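LAE5 (Uncultured bacterium, PDB 5JD3) probably hydrolyses carboxylic esters, as an esterase of the GDSL-like lipase/acylhydrolase family. Local coordinates at residues A[85-90]-A[128-133]; A[134-139]-A[177-182]. One frame throughout, in Å; residues are numbered along the deposited sequence.

Both contacts lie on the same side of the molecule and share helix 132-146: contact 1 (85-90 with 128-133) packs the start of helix 88-100 against the loop leading into helix 132-146, and contact 2 (134-139 with 177-182) packs the first turns of that helix against helix 168-187. Their centres are about 11 Å apart. A salt bridge joins them directly, Arg89 NH2 of contact 1 lying 2.9 Å from Glu134 OE1 of contact 2, and Val130 CG1 packs 3.8 Å from Tyr135 N. Helix 132-146 thus sits between two neighbouring helices of the parallel-sheet fold. The probable catalytic triad, Ser36, Asp213 and His216, belongs to neither contact.

Contact 1 of 2, residues A[85-90]-A[128-133]; sequences GNTVRD and RHVCPE
Val130 slides its CG2 methyl under the guanidinium of Arg89, 3.7 Å from the plane and offset toward its rim, while the same methyl touches Thr87 CB at 4.0 Å. The motif is a capped helix start in a parallel-sheet alpha/beta fold: Thr87 is the N-cap of helix 88-100 and forms a capping box with Asp90. Thr87 N donates to Asp90 OD2 at 3.0 Å, and Thr87 OG1 accepts a weak bond from Arg89 N. A threonine suits this place because its hydroxyl caps while its carbon side meets valine. Arg89 CG stands anti to the backbone N (chi1 -176°), and a bend at chi3 turns the flat head along the 128-130 backbone. There NH1 donates to Arg128 O at 3.2 Å; the oxygen lies close to the guanidinium plane, whereas NH1 stands 50° out of the carbonyl plane. NH2 reaches His129 O in a weak bond of 3.5 Å. NH2 also pairs with Glu134, so the arginine ties the start of helix 88-100 to the loop and the first turn of helix 132-146. With an alanine here, Glu134 would probably lose this positive partner and Arg128 O and His129 O their donors, opening a gap over one side of Val130 CG2. Valine fits between the two helix starts because its beta-branch offers two methyls to separate neighbours. Deeper in, Val88 is held by a bond from its N to Asp115, and its side chain packs on Tyr135 and Leu142; toward the loop, Val88 CG1 meets Val130 CG1 at 4.2 Å.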
loop_
_atom_site.group_PDB
_atom_site.type_symbol
_atom_site.label_atom_id
_atom_site.label_comp_id
_atom_site.label_asym_id
_atom_site.label_seq_id
_atom_site.Cartn_x
_atom_site.Cartn_y
_atom_site.Cartn_z
ATOM N N GLY A 85 0.552 7.209 10.009
ATOM C CA GLY A 85 0.642 8.650 9.850
ATOM C C GLY A 85 1.586 9.098 8.750
ATOM O O GLY A 85 1.677 10.287 8.444
ATOM N N ASN A 86 2.279 8.140 8.145
ATOM C CA ASN A 86 3.310 8.442 7.158
ATOM C C ASN A 86 2.794 9.031 5.852
ATOM O O ASN A 86 1.768 8.606 5.319
ATOM C CB ASN A 86 4.117 7.181 6.845
ATOM C CG ASN A 86 5.313 7.013 7.757
ATOM O OD1 ASN A 86 6.397 6.632 7.313
ATOM N ND2 ASN A 86 5.127 7.306 9.039
ATOM N N THR A 87 3.522 10.022 5.349
ATOM C CA THR A 87 3.334 10.515 3.993
ATOM C C THR A 87 4.491 9.996 3.148
ATOM O O THR A 87 5.352 9.276 3.653
ATOM C CB THR A 87 3.283 12.052 3.938
ATOM O OG1 THR A 87 4.542 12.591 4.360
ATOM C CG2 THR A 87 2.178 12.583 4.840
ATOM N N VAL A 88 4.520 10.359 1.871
ATOM C CA VAL A 88 5.623 9.949 1.010
ATOM C C VAL A 88 6.897 10.677 1.442
ATOM O O VAL A 88 8.010 10.233 1.159
ATOM C CB VAL A 88 5.321 10.227 -0.481
ATOM C CG1 VAL A 88 5.398 11.717 -0.782
ATOM C CG2 VAL A 88 6.275 9.445 -1.374
ATOM N N ARG A 89 6.717 11.791 2.147
ATOM C CA ARG A 89 7.826 12.547 2.712
ATOM C C ARG A 89 8.516 11.742 3.810
ATOM O O ARG A 89 9.744 11.715 3.899
ATOM C CB ARG A 89 7.329 13.886 3.262
ATOM C CG ARG A 89 8.419 14.805 3.785
ATOM C CD ARG A 89 7.822 16.050 4.430
ATOM N NE ARG A 89 7.272 16.976 3.443
ATOM C CZ ARG A 89 6.132 17.645 3.597
ATOM N NH1 ARG A 89 5.411 17.487 4.699
ATOM N NH2 ARG A 89 5.711 18.468 2.647
ATOM N N ASP A 90 7.714 11.081 4.639
ATOM C CA ASP A 90 8.233 10.255 5.723
ATOM C C ASP A 90 8.908 8.993 5.192
ATOM O O ASP A 90 9.895 8.523 5.756
ATOM C CB ASP A 90 7.109 9.874 6.691
ATOM C CG ASP A 90 6.455 11.082 7.330
ATOM O OD1 ASP A 90 7.161 12.083 7.576
ATOM O OD2 ASP A 90 5.235 11.032 7.589
ATOM N N ARG A 128 2.325 21.527 6.461
ATOM C CA ARG A 128 2.273 20.080 6.629
ATOM C C ARG A 128 1.893 19.352 5.336
ATOM O O ARG A 128 2.292 18.206 5.115
ATOM C CB ARG A 128 1.286 19.736 7.752
ATOM C CG ARG A 128 0.765 18.312 7.754
ATOM C CD ARG A 128 -0.144 18.060 8.945
ATOM N NE ARG A 128 0.607 17.983 10.194
ATOM C CZ ARG A 128 1.190 16.876 10.644
ATOM N NH1 ARG A 128 1.107 15.752 9.948
ATOM N NH2 ARG A 128 1.855 16.895 11.791
ATOM N N HIS A 129 1.145 20.033 4.475
ATOM C CA HIS A 129 0.557 19.409 3.291
ATOM C C HIS A 129 1.575 18.990 2.230
ATOM O O HIS A 129 2.535 19.708 1.949
ATOM C CB HIS A 129 -0.466 20.356 2.663
ATOM C CG HIS A 129 -1.541 20.791 3.607
ATOM N ND1 HIS A 129 -2.290 21.931 3.408
ATOM C CD2 HIS A 129 -1.991 20.242 4.760
ATOM C CE1 HIS A 129 -3.156 22.065 4.397
ATOM N NE2 HIS A 129 -2.996 21.053 5.230
ATOM N N VAL A 130 1.347 17.819 1.644
ATOM C CA VAL A 130 2.157 17.339 0.530
ATOM C C VAL A 130 1.432 17.595 -0.788
ATOM O O VAL A 130 0.503 16.870 -1.148
ATOM C CB VAL A 130 2.475 15.835 0.659
ATOM C CG1 VAL A 130 3.320 15.366 -0.518
ATOM C CG2 VAL A 130 3.187 15.554 1.973
ATOM N N CYS A 131 1.858 18.636 -1.495
ATOM C CA CYS A 131 1.250 19.026 -2.763
ATOM C C CYS A 131 1.417 17.935 -3.822
ATOM O O CYS A 131 2.323 17.109 -3.720
ATOM C CB CYS A 131 1.862 20.344 -3.251
ATOM S SG CYS A 131 1.563 21.752 -2.153
ATOM N N PRO A 132 0.532 17.920 -4.835
ATOM C CA PRO A 132 0.617 16.944 -5.928
ATOM C C PRO A 132 1.998 16.884 -6.577
ATOM O O PRO A 132 2.454 15.802 -6.951
ATOM C CB PRO A 132 -0.425 17.451 -6.927
ATOM C CG PRO A 132 -1.433 18.141 -6.085
ATOM C CD PRO A 132 -0.665 18.776 -4.958
ATOM N N GLU A 133 2.653 18.035 -6.697
ATOM C CA GLU A 133 3.975 18.108 -7.306
ATOM C C GLU A 133 5.025 17.380 -6.471
ATOM O O GLU A 133 5.817 16.600 -7.001
ATOM C CB GLU A 133 4.385 19.567 -7.511
ATOM C CG GLU A 133 5.794 19.746 -8.049
ATOM C CD GLU A 133 6.107 21.190 -8.391
ATOM O OE1 GLU A 133 5.158 21.956 -8.661
ATOM O OE2 GLU A 133 7.300 21.558 -8.387
#

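Contact 2 of 2, residues A[134-139]-A[177-182]; sequences EYEKTL and GDLMRR
Glu136 and Leu179 lie where the two backbones come nearest, their CA atoms 6.3 Å apart, and each has about as much surface buried here as the other. The aliphatic base of the glutamate does the packing: its CB rests 4.1 Å from Leu179 CG. Beyond CG the chain runs out extended, CG being anti to the backbone N (chi1 171°), and carries the carboxylate past the leucine to Arg182. OE2 sits over one face of that guanidinium, 3.6 Å from Arg182 NE, with the two planes turned 52° apart. No N-H points at the oxygen, so this long salt bridge is a matter of charge attraction alone; Arg186 adds a weak, long pairing to the same oxygen. A glutamate suits this partly exposed place, its CB packing on the leucine and its charge facing arginines.

On the buried side Met180 crosses Leu139 at about a right angle, its CG 3.7 Å from Leu139 CD2. The flexible, unbranched methionine packs on both Leu139 and Pro158. Leu179 CD2 meets Tyr135 CD2 obliquely at 4.3 Å, while the tyrosine hydroxyl is hydrogen-bonded to Ile111 O, which satisfies its buried polar end. The segment axes approach to 9.9 Å and run in the same general direction, inclined at a crossing angle of -30°. Strand 152-156 links helices 132-146 and 168-187, which lie side by side, as expected of successive beta-alpha units of the flavodoxin-like alpha/beta/alpha sandwich of GDSL (SGNH) hydrolases.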
loop_
_atom_site.group_PDB
_atom_site.type_symbol
_atom_site.label_atom_id
_atom_site.label_comp_id
_atom_site.label_asym_id
_atom_site.label_seq_id
_atom_site.Cartn_x
_atom_site.Cartn_y
_atom_site.Cartn_z
ATOM N N GLU A 134 5.028 17.637 -5.166
ATOM C CA GLU A 134 5.972 16.983 -4.265
ATOM C C GLU A 134 5.711 15.484 -4.202
ATOM O O GLU A 134 6.646 14.684 -4.176
ATOM C CB GLU A 134 5.893 17.586 -2.861
ATOM C CG GLU A 134 6.820 16.916 -1.855
ATOM C CD GLU A 134 6.702 17.500 -0.462
ATOM O OE1 GLU A 134 5.881 18.422 -0.269
ATOM O OE2 GLU A 134 7.429 17.037 0.442
ATOM N N TYR A 135 4.434 15.114 -4.180
ATOM C CA TYR A 135 4.036 13.713 -4.136
ATOM C C TYR A 135 4.577 12.948 -5.339
ATOM O O TYR A 135 5.164 11.880 -5.186
ATOM C CB TYR A 135 2.511 13.592 -4.075
ATOM C CG TYR A 135 2.006 12.166 -4.027
ATOM C CD1 TYR A 135 1.979 11.459 -2.833
ATOM C CD2 TYR A 135 1.548 11.532 -5.175
ATOM C CE1 TYR A 135 1.516 10.157 -2.784
ATOM C CE2 TYR A 135 1.083 10.230 -5.136
ATOM C CZ TYR A 135 1.068 9.548 -3.938
ATOM O OH TYR A 135 0.607 8.252 -3.893
ATOM N N GLU A 136 4.381 13.502 -6.531
ATOM C CA GLU A 136 4.866 12.873 -7.755
ATOM C C GLU A 136 6.386 12.774 -7.768
ATOM O O GLU A 136 6.943 11.696 -7.968
ATOM C CB GLU A 136 4.395 13.647 -8.988
ATOM C CG GLU A 136 5.039 13.175 -10.283
ATOM C CD GLU A 136 4.515 13.905 -11.503
ATOM O OE1 GLU A 136 4.098 15.074 -11.368
ATOM O OE2 GLU A 136 4.526 13.310 -12.602
ATOM N N LYS A 137 7.044 13.909 -7.551
ATOM C CA LYS A 137 8.499 13.994 -7.590
ATOM C C LYS A 137 9.157 13.019 -6.618
ATOM O O LYS A 137 10.118 12.335 -6.970
ATOM C CB LYS A 137 8.953 15.423 -7.280
ATOM C CG LYS A 137 10.436 15.674 -7.498
ATOM C CD LYS A 137 10.666 16.574 -8.703
ATOM C CE LYS A 137 12.111 17.041 -8.780
ATOM N NZ LYS A 137 12.344 17.934 -9.952
ATOM N N THR A 138 8.630 12.953 -5.399
ATOM C CA THR A 138 9.182 12.077 -4.371
ATOM C C THR A 138 8.905 10.608 -4.679
ATOM O O THR A 138 9.790 9.762 -4.551
ATOM C CB THR A 138 8.616 12.416 -2.978
ATOM O OG1 THR A 138 8.772 13.817 -2.724
ATOM C CG2 THR A 138 9.338 11.626 -1.898
ATOM N N LEU A 139 7.673 10.313 -5.084
ATOM C CA LEU A 139 7.270 8.946 -5.405
ATOM C C LEU A 139 8.056 8.404 -6.593
ATOM O O LEU A 139 8.514 7.262 -6.579
ATOM C CB LEU A 139 5.770 8.889 -5.700
ATOM C CG LEU A 139 5.140 7.517 -5.945
ATOM C CD1 LEU A 139 5.183 6.678 -4.681
ATOM C CD2 LEU A 139 3.711 7.674 -6.439
ATOM N N GLY A 177 -3.917 9.170 -7.038
ATOM C CA GLY A 177 -3.932 7.822 -7.575
ATOM C C GLY A 177 -3.474 7.797 -9.022
ATOM O O GLY A 177 -2.670 6.952 -9.414
ATOM N N ASP A 178 -3.992 8.732 -9.813
ATOM C CA ASP A 178 -3.613 8.865 -11.216
ATOM C C ASP A 178 -2.135 9.196 -11.359
ATOM O O ASP A 178 -1.481 8.780 -12.316
ATOM C CB ASP A 178 -4.454 9.946 -11.902
ATOM C CG ASP A 178 -5.815 9.441 -12.337
ATOM O OD1 ASP A 178 -6.276 8.416 -11.792
ATOM O OD2 ASP A 178 -6.426 10.070 -13.227
ATOM N N LEU A 179 -1.632 9.930 -10.388
ATOM C CA LEU A 179 -0.251 10.345 -10.329
ATOM C C LEU A 179 0.651 9.176 -10.055
ATOM O O LEU A 179 1.701 9.076 -10.551
ATOM C CB LEU A 179 -0.087 11.361 -9.246
ATOM C CG LEU A 179 0.468 12.744 -9.512
ATOM C CD1 LEU A 179 0.126 13.207 -10.904
ATOM C CD2 LEU A 179 -0.087 13.700 -8.479
ATOM N N MET A 180 0.192 8.281 -9.243
ATOM C CA MET A 180 0.925 7.055 -8.953
ATOM C C MET A 180 0.904 6.137 -10.171
ATOM O O MET A 180 1.826 5.350 -10.387
ATOM C CB MET A 180 0.341 6.335 -7.737
ATOM C CG MET A 180 1.177 5.151 -7.274
ATOM S SD MET A 180 0.389 4.169 -5.989
ATOM C CE MET A 180 1.707 4.071 -4.781
ATOM N N ARG A 181 -0.155 6.249 -10.967
ATOM C CA ARG A 181 -0.297 5.445 -12.175
ATOM C C ARG A 181 0.748 5.811 -13.222
ATOM O O ARG A 181 1.352 4.933 -13.837
ATOM C CB ARG A 181 -1.698 5.602 -12.773
ATOM C CG ARG A 181 -2.796 4.846 -12.040
ATOM C CD ARG A 181 -4.123 4.971 -12.777
ATOM N NE ARG A 181 -5.256 4.514 -11.977
ATOM C CZ ARG A 181 -5.791 3.300 -12.060
ATOM N NH1 ARG A 181 -6.825 2.977 -11.293
ATOM N NH2 ARG A 181 -5.298 2.410 -12.911
ATOM N N ARG A 182 0.961 7.108 -13.421
ATOM C CA ARG A 182 1.897 7.569 -14.439
ATOM C C ARG A 182 3.345 7.372 -13.998
ATOM O O ARG A 182 4.263 7.451 -14.814
ATOM C CB ARG A 182 1.643 9.039 -14.786
ATOM C CG ARG A 182 1.908 10.017 -13.657
ATOM C CD ARG A 182 1.639 11.443 -14.108
ATOM N NE ARG A 182 2.498 11.834 -15.221
ATOM C CZ ARG A 182 2.380 12.977 -15.891
ATOM N NH1 ARG A 182 1.432 13.844 -15.565
ATOM N NH2 ARG A 182 3.208 13.250 -16.891
#